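Local coordinates for SusD superfamily protein (Bacteroides fragilis, PDB 3L22) that probably serves as a SusD-like outer-membrane lipoprotein that binds glycans at the cell surface for uptake, and carries zinc ions in the crystal, at residues Phe406-Val409 with Thr414-Val417; Ala23-Leu28 with Asn96-Ser101; Gln354-Ser359 with Ala363-Asn368; Met310-Thr313 with Leu319-Val322; Lys219-Gly224 with Ala335-Asn340. All coordinates share one frame; numbering follows the deposited sequence.

Contact 1: residues Phe406-Val409 with Thr414-Val417; sequences FIKV and TINV
Lys408 and Ile415 both set their first side-chain branch beside the backbone N, with chi1 at -37° and -64°. This brings the two side chains together on one face of the sheet. They cross at an angle, and Lys408 CD reaches Ile415 CD1 at 3.9 Å. Beyond CG the lysine is extended, and its NZ is held by the backbone oxygens of Tyr70 and Gly53. On the other face Ile407 and Asn416 run side by side. Here Ile407 CG1 packs against Asn416 OD1 at 3.7 Å, and that oxygen also takes a weak bond from His405. Val409 and Thr414 pair alike, with Thr414 OG1 3.5 Å from Val409 CA. The two strands form an antiparallel beta hairpin in the C-terminal SusD-family region. Phe406-Val417 and Lys408-Ile415 are its hydrogen-bonded pairs. Phe406 N donates to Val417 O at 2.8 Å, and Val417 N returns a bond to Phe406 O. Lys408 N to Ile415 O is also 2.8 Å, nearly straight at 166°. Asn416 CA adds a CA-H...O contact to Phe406 O at 3.2 Å. The Phe406 ring meets Val417 O at its edge and packs on Ile399 and Met400 of helix 395-401.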
# COMPACT_ATOMS: atom_id res chain seq x y z
N PHE A 406 11.73 -13.37 -3.28
CA PHE A 406 12.09 -12.14 -3.95
C PHE A 406 13.28 -12.49 -4.83
O PHE A 406 14.37 -12.79 -4.30
CB PHE A 406 12.49 -11.07 -2.94
CG PHE A 406 11.37 -10.59 -2.08
CD1 PHE A 406 11.08 -11.20 -0.86
CD2 PHE A 406 10.60 -9.51 -2.48
CE1 PHE A 406 10.04 -10.70 -0.05
CE2 PHE A 406 9.56 -9.04 -1.70
CZ PHE A 406 9.29 -9.64 -0.49
N ILE A 407 13.06 -12.48 -6.14
CA ILE A 407 14.07 -12.87 -7.12
C ILE A 407 14.34 -11.75 -8.09
O ILE A 407 13.44 -11.33 -8.85
CB ILE A 407 13.67 -14.16 -7.89
CG1 ILE A 407 13.43 -15.30 -6.90
CG2 ILE A 407 14.77 -14.55 -8.97
CD1 ILE A 407 13.01 -16.67 -7.53
N LYS A 408 15.56 -11.21 -8.03
CA LYS A 408 15.92 -10.09 -8.87
C LYS A 408 17.22 -10.42 -9.64
O LYS A 408 18.31 -10.32 -9.10
CB LYS A 408 16.04 -8.79 -8.04
CG LYS A 408 15.01 -8.68 -6.91
CD LYS A 408 15.12 -7.37 -6.15
CE LYS A 408 14.24 -7.36 -4.90
NZ LYS A 408 14.10 -6.03 -4.26
N VAL A 409 17.07 -10.79 -10.90
CA VAL A 409 18.18 -11.27 -11.72
C VAL A 409 18.77 -10.04 -12.38
O VAL A 409 18.16 -9.41 -13.23
CB VAL A 409 17.76 -12.30 -12.79
CG1 VAL A 409 18.97 -12.63 -13.72
CG2 VAL A 409 17.16 -13.59 -12.13
N THR A 414 22.41 -11.83 -8.62
CA THR A 414 21.00 -12.12 -8.45
C THR A 414 20.64 -12.12 -6.97
O THR A 414 21.30 -12.78 -6.19
CB THR A 414 20.64 -13.48 -9.09
OG1 THR A 414 20.76 -13.33 -10.49
CG2 THR A 414 19.20 -13.95 -8.76
N ILE A 415 19.62 -11.35 -6.62
CA ILE A 415 19.00 -11.36 -5.33
C ILE A 415 17.96 -12.47 -5.31
O ILE A 415 17.14 -12.58 -6.22
CB ILE A 415 18.35 -10.00 -5.03
CG1 ILE A 415 19.45 -8.92 -4.96
CG2 ILE A 415 17.57 -10.00 -3.70
CD1 ILE A 415 18.92 -7.51 -5.16
N ASN A 416 18.04 -13.35 -4.32
CA ASN A 416 17.12 -14.48 -4.19
C ASN A 416 16.91 -14.76 -2.71
O ASN A 416 17.73 -15.44 -2.07
CB ASN A 416 17.68 -15.72 -4.94
CG ASN A 416 16.66 -16.88 -5.00
OD1 ASN A 416 15.61 -16.84 -4.38
ND2 ASN A 416 16.98 -17.92 -5.74
N VAL A 417 15.83 -14.20 -2.18
CA VAL A 417 15.57 -14.24 -0.74
C VAL A 417 14.20 -14.84 -0.52
O VAL A 417 13.19 -14.38 -1.10
CB VAL A 417 15.67 -12.83 -0.11
CG1 VAL A 417 15.49 -12.89 1.44
CG2 VAL A 417 17.02 -12.21 -0.45

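Contact 2: residues Ala23-Leu28 with Asn96-Ser101; sequences ATLNGL and NTFLQS
The Phe98 ring packs against three residues of helix 18-33. Leu28 CD1 sits over one face, 4.2 Å from the ring centroid and 26° off its normal, which makes a CH-pi contact. Thr24 CG2 meets the edge near the ring plane, 3.8 Å from Phe98 CD1. Leu25 comes to the far end of the ring, where its CB is 4.1 Å from Phe98 CZ. The backbone N of Leu25 stands obliquely to the ring, 3.9 Å from Phe98 CE1.

Phe98 CG is anti to the backbone N (chi1 175°), and this sends the ring across toward the other helix. Leu28 takes the other setting, with CG beside its backbone N. Its chain crosses that of Phe98 at about a right angle and lays one methyl on the face. Thr24 and Phe98 instead slide past each other in opposite directions. The polar end of Thr24 is not used here, because OG1 bonds to Arg20 O within its own helix.

No hydrogen bond crosses between the segments, and the contact is apolar and largely buried. Helix 113-131 closes it from another side, where Ala120 touches both Leu28 and Phe98. Leu25 also packs on Glu119, a zinc ligand together with His197. The two segments run nearly antiparallel at 157°, with axes 10.6 Å apart. This is antiparallel helix packing in the N-terminal part of a SusD-family protein, whose sequence families are grouped with the TPR clan of helical repeats.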
# COMPACT_ATOMS: atom_id res chain seq x y z
N ALA A 23 -9.95 19.07 12.54
CA ALA A 23 -8.56 19.43 12.35
C ALA A 23 -7.66 18.30 12.83
O ALA A 23 -6.66 17.97 12.19
CB ALA A 23 -8.20 20.77 13.12
N THR A 24 -8.00 17.71 13.98
CA THR A 24 -7.21 16.61 14.52
C THR A 24 -7.38 15.39 13.66
O THR A 24 -6.41 14.70 13.40
CB THR A 24 -7.57 16.32 15.98
OG1 THR A 24 -7.51 17.55 16.70
CG2 THR A 24 -6.60 15.33 16.61
N LEU A 25 -8.59 15.15 13.16
CA LEU A 25 -8.83 14.01 12.26
C LEU A 25 -7.99 14.13 10.99
O LEU A 25 -7.30 13.17 10.58
CB LEU A 25 -10.31 13.90 11.88
CG LEU A 25 -10.74 12.83 10.87
CD1 LEU A 25 -10.30 11.50 11.31
CD2 LEU A 25 -12.24 12.84 10.67
N ASN A 26 -8.00 15.31 10.38
CA ASN A 26 -7.10 15.54 9.24
C ASN A 26 -5.64 15.35 9.57
O ASN A 26 -4.89 14.92 8.72
CB ASN A 26 -7.37 16.88 8.55
CG ASN A 26 -8.70 16.83 7.76
OD1 ASN A 26 -8.98 15.87 7.00
ND2 ASN A 26 -9.53 17.85 7.96
N GLY A 27 -5.25 15.63 10.80
CA GLY A 27 -3.88 15.34 11.25
C GLY A 27 -3.56 13.84 11.24
O GLY A 27 -2.40 13.47 11.07
N LEU A 28 -4.57 12.98 11.41
CA LEU A 28 -4.34 11.52 11.32
C LEU A 28 -3.95 11.13 9.91
O LEU A 28 -2.99 10.38 9.70
CB LEU A 28 -5.58 10.73 11.80
CG LEU A 28 -6.13 11.10 13.19
CD1 LEU A 28 -7.34 10.20 13.59
CD2 LEU A 28 -5.02 11.02 14.26
N ASN A 96 -5.06 6.64 18.70
CA ASN A 96 -5.46 6.16 20.03
C ASN A 96 -5.92 7.37 20.89
O ASN A 96 -6.96 7.32 21.55
CB ASN A 96 -4.30 5.44 20.73
CG ASN A 96 -3.83 4.18 19.99
OD1 ASN A 96 -4.51 3.71 19.10
ND2 ASN A 96 -2.65 3.64 20.36
N THR A 97 -5.13 8.45 20.84
CA THR A 97 -5.43 9.69 21.55
C THR A 97 -6.66 10.40 21.03
O THR A 97 -7.51 10.80 21.81
CB THR A 97 -4.23 10.62 21.52
OG1 THR A 97 -3.11 9.85 21.95
CG2 THR A 97 -4.44 11.85 22.46
N PHE A 98 -6.77 10.52 19.71
CA PHE A 98 -7.97 11.06 19.09
C PHE A 98 -9.21 10.31 19.57
O PHE A 98 -10.17 10.96 19.99
CB PHE A 98 -7.88 10.98 17.57
CG PHE A 98 -9.14 11.42 16.84
CD1 PHE A 98 -9.36 12.76 16.57
CD2 PHE A 98 -10.04 10.49 16.35
CE1 PHE A 98 -10.50 13.17 15.89
CE2 PHE A 98 -11.17 10.89 15.66
CZ PHE A 98 -11.41 12.23 15.43
N LEU A 99 -9.20 8.97 19.51
CA LEU A 99 -10.38 8.20 19.93
C LEU A 99 -10.73 8.43 21.39
O LEU A 99 -11.89 8.52 21.72
CB LEU A 99 -10.22 6.69 19.67
CG LEU A 99 -10.15 6.26 18.19
CD1 LEU A 99 -9.70 4.78 18.10
CD2 LEU A 99 -11.48 6.49 17.48
N GLN A 100 -9.73 8.55 22.26
CA GLN A 100 -10.03 8.79 23.65
C GLN A 100 -10.58 10.20 23.87
O GLN A 100 -11.52 10.36 24.63
CB GLN A 100 -8.79 8.59 24.51
CG GLN A 100 -9.03 8.83 25.99
CD GLN A 100 -7.84 8.33 26.80
OE1 GLN A 100 -7.70 7.12 27.04
NE2 GLN A 100 -6.93 9.24 27.12
N SER A 101 -10.00 11.20 23.22
CA SER A 101 -10.53 12.56 23.32
C SER A 101 -11.94 12.67 22.75
O SER A 101 -12.79 13.32 23.34
CB SER A 101 -9.62 13.54 22.60
OG SER A 101 -8.35 13.53 23.23

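Contact 3: residues Gln354-Ser359 with Ala363-Asn368; sequences QVRGRS and ATDPLN
Arg356 and Asp365 approach from opposite directions and meet nearly flat, with guanidinium and carboxylate planes 27° apart. They form a two-pronged, side-on salt bridge. NE of Arg356 gives a hydrogen to the syn lone pair of Asp365 OD2 at 2.7 Å. NH2 of Arg356 bonds Asp365 OD1 at 2.9 Å, also from the syn side but 26° out of the carboxylate plane. With CG anti to the backbone N (chi1 -178°) and the chain extended to NE, Arg356 is a straight arm that spans from helix 345-359 to the loop beyond it. Leu367 crosses this arm obliquely. Its CD2 lies over one face of the guanidinium, near the rim, 3.8 Å from Arg356 NE. The loop is braced from within as well: Leu367 N donates to Asp365 OD1 at 3.0 Å, forming an Asx turn. This donor comes from above the carboxylate plane, on the face opposite Arg356 NH2. Outside the pair, Arg356 NH1 makes a salt bridge to Glu384 and NH2 bonds Asp290 O. The shared cation probably favours the ionised form of Asp365 and Glu384. The paired hydrogen bonds to Asp365 limit rotation of both flat groups, and the Asx turn probably helps hold the carboxylate toward the helix.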
# COMPACT_ATOMS: atom_id res chain seq x y z
N GLN A 354 -11.46 -6.98 -18.08
CA GLN A 354 -11.80 -5.58 -17.90
C GLN A 354 -10.57 -4.71 -17.75
O GLN A 354 -10.47 -3.65 -18.38
CB GLN A 354 -12.66 -5.32 -16.66
CG GLN A 354 -14.06 -5.77 -16.74
CD GLN A 354 -14.86 -5.34 -15.52
OE1 GLN A 354 -14.98 -4.14 -15.22
NE2 GLN A 354 -15.41 -6.32 -14.81
N VAL A 355 -9.65 -5.15 -16.91
CA VAL A 355 -8.47 -4.33 -16.63
C VAL A 355 -7.53 -4.32 -17.83
O VAL A 355 -7.13 -3.24 -18.27
CB VAL A 355 -7.76 -4.77 -15.35
CG1 VAL A 355 -6.44 -3.97 -15.15
CG2 VAL A 355 -8.72 -4.60 -14.13
N ARG A 356 -7.21 -5.50 -18.37
CA ARG A 356 -6.25 -5.55 -19.47
C ARG A 356 -6.81 -4.84 -20.70
O ARG A 356 -6.09 -4.12 -21.39
CB ARG A 356 -5.87 -6.99 -19.81
CG ARG A 356 -4.82 -7.14 -20.93
CD ARG A 356 -4.34 -8.58 -21.10
NE ARG A 356 -3.34 -8.70 -22.17
CZ ARG A 356 -2.04 -8.45 -22.04
NH1 ARG A 356 -1.50 -8.11 -20.88
NH2 ARG A 356 -1.24 -8.57 -23.09
N GLY A 357 -8.08 -5.07 -21.00
CA GLY A 357 -8.76 -4.41 -22.13
C GLY A 357 -8.82 -2.90 -22.08
O GLY A 357 -8.93 -2.25 -23.11
N ARG A 358 -8.74 -2.33 -20.88
CA ARG A 358 -8.64 -0.88 -20.77
C ARG A 358 -7.36 -0.35 -21.44
O ARG A 358 -7.39 0.74 -22.05
CB ARG A 358 -8.83 -0.42 -19.33
CG ARG A 358 -8.88 1.11 -19.16
CD ARG A 358 -7.57 1.71 -18.75
NE ARG A 358 -7.07 1.29 -17.45
CZ ARG A 358 -7.30 1.89 -16.28
NH1 ARG A 358 -8.09 2.97 -16.20
NH2 ARG A 358 -6.74 1.42 -15.16
N SER A 359 -6.27 -1.13 -21.36
CA SER A 359 -4.97 -0.69 -21.87
C SER A 359 -4.48 -1.37 -23.16
O SER A 359 -3.62 -0.82 -23.85
CB SER A 359 -3.92 -0.86 -20.76
OG SER A 359 -4.19 0.01 -19.66
N ALA A 363 -8.51 -7.44 -29.80
CA ALA A 363 -8.44 -7.95 -31.18
C ALA A 363 -7.03 -8.28 -31.64
O ALA A 363 -6.87 -9.18 -32.44
CB ALA A 363 -9.10 -6.96 -32.17
N THR A 364 -6.01 -7.58 -31.15
CA THR A 364 -4.62 -7.87 -31.52
C THR A 364 -3.72 -8.33 -30.34
O THR A 364 -2.52 -8.29 -30.42
CB THR A 364 -4.02 -6.63 -32.11
OG1 THR A 364 -4.08 -5.62 -31.11
CG2 THR A 364 -4.82 -6.19 -33.39
N ASP A 365 -4.32 -8.78 -29.24
CA ASP A 365 -3.57 -9.21 -28.04
C ASP A 365 -2.99 -10.64 -28.25
O ASP A 365 -3.72 -11.57 -28.60
CB ASP A 365 -4.54 -9.22 -26.87
CG ASP A 365 -3.87 -9.35 -25.51
OD1 ASP A 365 -2.67 -9.68 -25.40
OD2 ASP A 365 -4.58 -9.08 -24.50
N PRO A 366 -1.70 -10.82 -27.99
CA PRO A 366 -1.13 -12.17 -28.03
C PRO A 366 -1.58 -13.12 -26.91
O PRO A 366 -1.38 -14.31 -27.04
CB PRO A 366 0.38 -11.93 -27.96
CG PRO A 366 0.56 -10.62 -27.53
CD PRO A 366 -0.66 -9.81 -27.79
N LEU A 367 -2.17 -12.60 -25.85
CA LEU A 367 -2.70 -13.42 -24.75
C LEU A 367 -4.17 -13.72 -25.03
O LEU A 367 -4.97 -12.79 -25.19
CB LEU A 367 -2.56 -12.66 -23.43
CG LEU A 367 -2.99 -13.33 -22.12
CD1 LEU A 367 -2.07 -14.53 -21.83
CD2 LEU A 367 -2.96 -12.29 -20.99
N ASN A 368 -4.53 -14.99 -25.13
CA ASN A 368 -5.92 -15.37 -25.25
C ASN A 368 -6.51 -15.69 -23.87
O ASN A 368 -6.46 -16.83 -23.40
CB ASN A 368 -6.08 -16.53 -26.22
CG ASN A 368 -7.53 -16.74 -26.62
OD1 ASN A 368 -8.47 -16.38 -25.87
ND2 ASN A 368 -7.74 -17.33 -27.81

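Contact 4: residues Met310-Thr313 with Leu319-Val322; sequences MKFT and LQWV. With EDO (1,2-ethanediol), chain Y.
Neither segment forms a regular helix or strand where they meet, and their backbones come nearest at Phe312 and Gln320, with CA atoms 6.9 Å apart. Gln320 reaches across. Its CG lies beside the backbone N (chi1 -69°) and the chain then runs extended, which carries the amide to the backbone of residues 311-313. Gln320 NE2 gives a weak bond to Lys311 O at 3.1 Å, bent to 122°. Its stronger partner is Tyr240 O outside the two segments. NE2 also donates to a water at 3.0 Å, and the same water accepts from Thr313 N at 2.8 Å. On the other end of the amide, Gln320 OE1 lies 3.4 Å from Phe312 CA and accepts from Asp314 N. The Phe312 and Gln320 side chains cross at a slant, with ring and amide planes 68° apart. Trp321 O stands at the ring edge, 3.6 Å from Phe312 CE1, and Gln320 CB is at the edge too. Ethanediol, probably from the crystallisation liquor, donates from O2 to Met310 O. The contact closes a short irregular loop leading into strand 322-326, with a glutamine amide that bridges to the earlier arm by one weak bond and a water, and takes a bond from Asp314 N.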
# COMPACT_ATOMS: atom_id res chain seq x y z
N MSE A 310 7.58 6.85 -15.89
CA MSE A 310 7.03 8.22 -16.05
C MSE A 310 5.71 8.45 -15.33
O MSE A 310 4.97 9.38 -15.67
CB MSE A 310 6.88 8.57 -17.53
CG MSE A 310 8.15 8.27 -18.36
SE MSE A 310 9.61 9.43 -17.84
CE MSE A 310 8.89 11.13 -18.51
N LYS A 311 5.41 7.67 -14.29
CA LYS A 311 4.21 7.99 -13.49
C LYS A 311 4.39 9.26 -12.65
O LYS A 311 3.59 10.19 -12.72
CB LYS A 311 3.79 6.84 -12.58
CG LYS A 311 3.13 5.67 -13.34
CD LYS A 311 2.77 4.48 -12.47
CE LYS A 311 2.12 3.35 -13.31
NZ LYS A 311 1.52 2.28 -12.44
N PHE A 312 5.42 9.28 -11.81
CA PHE A 312 5.64 10.35 -10.86
C PHE A 312 6.91 11.06 -11.23
O PHE A 312 8.00 10.63 -10.83
CB PHE A 312 5.78 9.76 -9.45
CG PHE A 312 4.58 8.95 -9.04
CD1 PHE A 312 3.43 9.58 -8.60
CD2 PHE A 312 4.62 7.57 -9.07
CE1 PHE A 312 2.30 8.85 -8.21
CE2 PHE A 312 3.51 6.83 -8.71
CZ PHE A 312 2.34 7.47 -8.29
N THR A 313 6.81 12.11 -12.03
CA THR A 313 7.98 12.84 -12.45
C THR A 313 7.96 14.34 -12.12
O THR A 313 8.90 15.05 -12.53
CB THR A 313 8.29 12.61 -13.93
OG1 THR A 313 7.16 13.04 -14.70
CG2 THR A 313 8.57 11.10 -14.18
N LEU A 319 3.58 17.68 -6.15
CA LEU A 319 2.14 17.77 -5.83
C LEU A 319 1.36 16.52 -6.22
O LEU A 319 0.17 16.43 -5.92
CB LEU A 319 1.51 18.99 -6.46
CG LEU A 319 1.88 20.33 -5.83
CD1 LEU A 319 1.51 21.49 -6.74
CD2 LEU A 319 1.17 20.43 -4.45
N GLN A 320 1.98 15.56 -6.88
CA GLN A 320 1.23 14.37 -7.30
C GLN A 320 0.78 13.58 -6.08
O GLN A 320 1.57 13.31 -5.16
CB GLN A 320 2.03 13.51 -8.25
CG GLN A 320 2.24 14.19 -9.61
CD GLN A 320 3.31 13.52 -10.51
OE1 GLN A 320 4.52 13.47 -10.17
NE2 GLN A 320 2.88 13.05 -11.67
N TRP A 321 -0.50 13.23 -6.07
CA TRP A 321 -1.07 12.40 -5.01
C TRP A 321 -0.55 10.96 -5.06
O TRP A 321 -0.20 10.45 -6.13
CB TRP A 321 -2.59 12.37 -5.14
CG TRP A 321 -3.30 13.68 -4.85
CD1 TRP A 321 -2.76 14.95 -4.84
CD2 TRP A 321 -4.69 13.83 -4.62
NE1 TRP A 321 -3.73 15.86 -4.55
CE2 TRP A 321 -4.93 15.21 -4.42
CE3 TRP A 321 -5.76 12.93 -4.54
CZ2 TRP A 321 -6.21 15.71 -4.19
CZ3 TRP A 321 -7.04 13.46 -4.30
CH2 TRP A 321 -7.24 14.82 -4.11
N VAL A 322 -0.44 10.34 -3.88
CA VAL A 322 -0.02 8.97 -3.74
C VAL A 322 -1.29 8.12 -3.74
O VAL A 322 -2.13 8.24 -2.84
CB VAL A 322 0.79 8.78 -2.45
CG1 VAL A 322 1.25 7.29 -2.24
CG2 VAL A 322 2.01 9.75 -2.50
C1 EDO Y . 2.09 9.92 -17.77
O1 EDO Y . 2.66 10.13 -19.10
C2 EDO Y . 1.81 11.17 -16.91
O2 EDO Y . 2.30 11.00 -15.56
O HOH W 1 4.90 12.98 -13.86

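Contact 5: residues Lys219-Gly224 with Ala335-Asn340; sequences KAITAG and AECYAN
Two antiparallel helices of the alpha-helical SusD fold, 217-225 and 327-339, pack through Ile221 and Ala220 on one helix and Cys337 and Tyr338 on the other. The segments are 147° apart in direction, and their axes approach to 9.5 Å. Ile221 carries the contact. Its CD1 sits almost exactly over the centre of the Tyr338 ring, 3.9 Å from the centroid and 1° off the normal, as a CH-pi contact. The isoleucine chain crosses the tyrosine side chain at about a right angle. CG1 of Ile221 lies beside the backbone N (chi1 -70°) and presses on Cys337 CB at 3.5 Å, tighter than usual for two carbons. The other branch, CG2, reaches the phenol end, 3.4 Å from Tyr338 OH. That hydroxyl is hydrogen-bonded to Glu225, one turn further along the isoleucine's own helix, which ties the ring back across the interface. Ala220 CB meets Cys337 SG at 3.6 Å; its small methyl lets the sulfur come close. No hydrogen bond links the two segments directly. Around them, helix 200-213 brings Tyr211 onto Ala220 and Met212 onto Cys337. Helix 345-359 touches Tyr338 through Thr347, Ala348 and Leu351, while helix 374-388 packs on Ala335 and Ala339.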
# COMPACT_ATOMS: atom_id res chain seq x y z
N LYS A 219 -14.25 -14.50 1.89
CA LYS A 219 -14.44 -13.30 2.69
C LYS A 219 -13.84 -12.08 1.96
O LYS A 219 -14.41 -10.98 2.04
CB LYS A 219 -13.89 -13.46 4.11
CG LYS A 219 -14.61 -14.53 4.92
CD LYS A 219 -13.90 -14.83 6.26
CE LYS A 219 -14.57 -15.98 7.01
NZ LYS A 219 -14.09 -17.34 6.45
N ALA A 220 -12.75 -12.28 1.24
CA ALA A 220 -12.15 -11.21 0.43
C ALA A 220 -13.11 -10.74 -0.67
O ALA A 220 -13.28 -9.56 -0.88
CB ALA A 220 -10.83 -11.68 -0.16
N ILE A 221 -13.72 -11.70 -1.36
CA ILE A 221 -14.71 -11.41 -2.41
C ILE A 221 -15.89 -10.65 -1.89
O ILE A 221 -16.31 -9.67 -2.52
CB ILE A 221 -15.19 -12.71 -3.09
CG1 ILE A 221 -14.05 -13.28 -3.95
CG2 ILE A 221 -16.47 -12.47 -3.95
CD1 ILE A 221 -14.24 -14.81 -4.36
N THR A 222 -16.45 -11.06 -0.75
CA THR A 222 -17.55 -10.34 -0.16
C THR A 222 -17.19 -8.86 0.09
O THR A 222 -17.97 -7.96 -0.27
CB THR A 222 -18.02 -11.00 1.15
OG1 THR A 222 -18.38 -12.35 0.89
CG2 THR A 222 -19.24 -10.23 1.75
N ALA A 223 -16.02 -8.61 0.69
CA ALA A 223 -15.56 -7.23 0.91
C ALA A 223 -15.40 -6.47 -0.39
O ALA A 223 -15.92 -5.37 -0.52
CB ALA A 223 -14.19 -7.21 1.67
N GLY A 224 -14.66 -7.04 -1.34
CA GLY A 224 -14.35 -6.32 -2.57
C GLY A 224 -15.54 -6.08 -3.47
O GLY A 224 -15.56 -5.09 -4.19
N ALA A 335 -10.13 -10.81 -9.27
CA ALA A 335 -9.71 -11.85 -10.22
C ALA A 335 -8.88 -12.90 -9.49
O ALA A 335 -9.12 -14.09 -9.67
CB ALA A 335 -8.90 -11.25 -11.36
N GLU A 336 -7.90 -12.46 -8.66
CA GLU A 336 -7.05 -13.42 -7.94
C GLU A 336 -7.90 -14.27 -7.00
O GLU A 336 -7.72 -15.48 -6.94
CB GLU A 336 -5.90 -12.72 -7.20
CG GLU A 336 -5.06 -13.65 -6.32
CD GLU A 336 -3.88 -12.96 -5.68
OE1 GLU A 336 -3.73 -11.73 -5.89
OE2 GLU A 336 -3.11 -13.64 -4.93
N CYS A 337 -8.82 -13.65 -6.26
CA CYS A 337 -9.69 -14.40 -5.35
C CYS A 337 -10.49 -15.47 -6.08
O CYS A 337 -10.54 -16.63 -5.67
CB CYS A 337 -10.65 -13.48 -4.63
SG CYS A 337 -9.81 -12.32 -3.56
N TYR A 338 -11.11 -15.09 -7.19
CA TYR A 338 -11.94 -16.04 -7.94
C TYR A 338 -11.11 -17.15 -8.59
O TYR A 338 -11.57 -18.28 -8.66
CB TYR A 338 -12.83 -15.32 -9.00
CG TYR A 338 -14.13 -14.75 -8.48
CD1 TYR A 338 -15.24 -15.57 -8.27
CD2 TYR A 338 -14.25 -13.39 -8.20
CE1 TYR A 338 -16.46 -15.04 -7.79
CE2 TYR A 338 -15.45 -12.87 -7.73
CZ TYR A 338 -16.55 -13.70 -7.52
OH TYR A 338 -17.72 -13.18 -7.04
N ALA A 339 -9.87 -16.85 -9.02
CA ALA A 339 -8.98 -17.88 -9.56
C ALA A 339 -8.60 -18.93 -8.50
O ALA A 339 -8.19 -20.03 -8.85
CB ALA A 339 -7.73 -17.27 -10.17
N ASN A 340 -8.68 -18.56 -7.21
CA ASN A 340 -8.40 -19.47 -6.10
C ASN A 340 -9.65 -20.21 -5.61
O ASN A 340 -9.56 -20.90 -4.63
CB ASN A 340 -7.76 -18.73 -4.94
CG ASN A 340 -6.30 -18.51 -5.14
OD1 ASN A 340 -5.53 -19.43 -5.01
ND2 ASN A 340 -5.91 -17.29 -5.43

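How the contacts relate
From the N terminus, contact 2 comes first. It joins helix 18-33 to helix 79-103 and closes a loop of 67 residues in the N-terminal region. Contact 5 spans 110 residues, tying helix 217-225 to helix 327-339. Contact 4 lies within that span and closes a five-residue loop leading into strand 322-326. Contact 3 follows, joining the end of helix 345-359 to the loop after it. Contact 1 is last, a local hairpin. No two contacts cross along the chain, and none touch. Contacts 3 and 5 are nearest, about 7 Å between closest atoms, and use consecutive helices. Contacts 1 and 2 lie on opposite sides of the chain's centre, with their centres 41 Å apart.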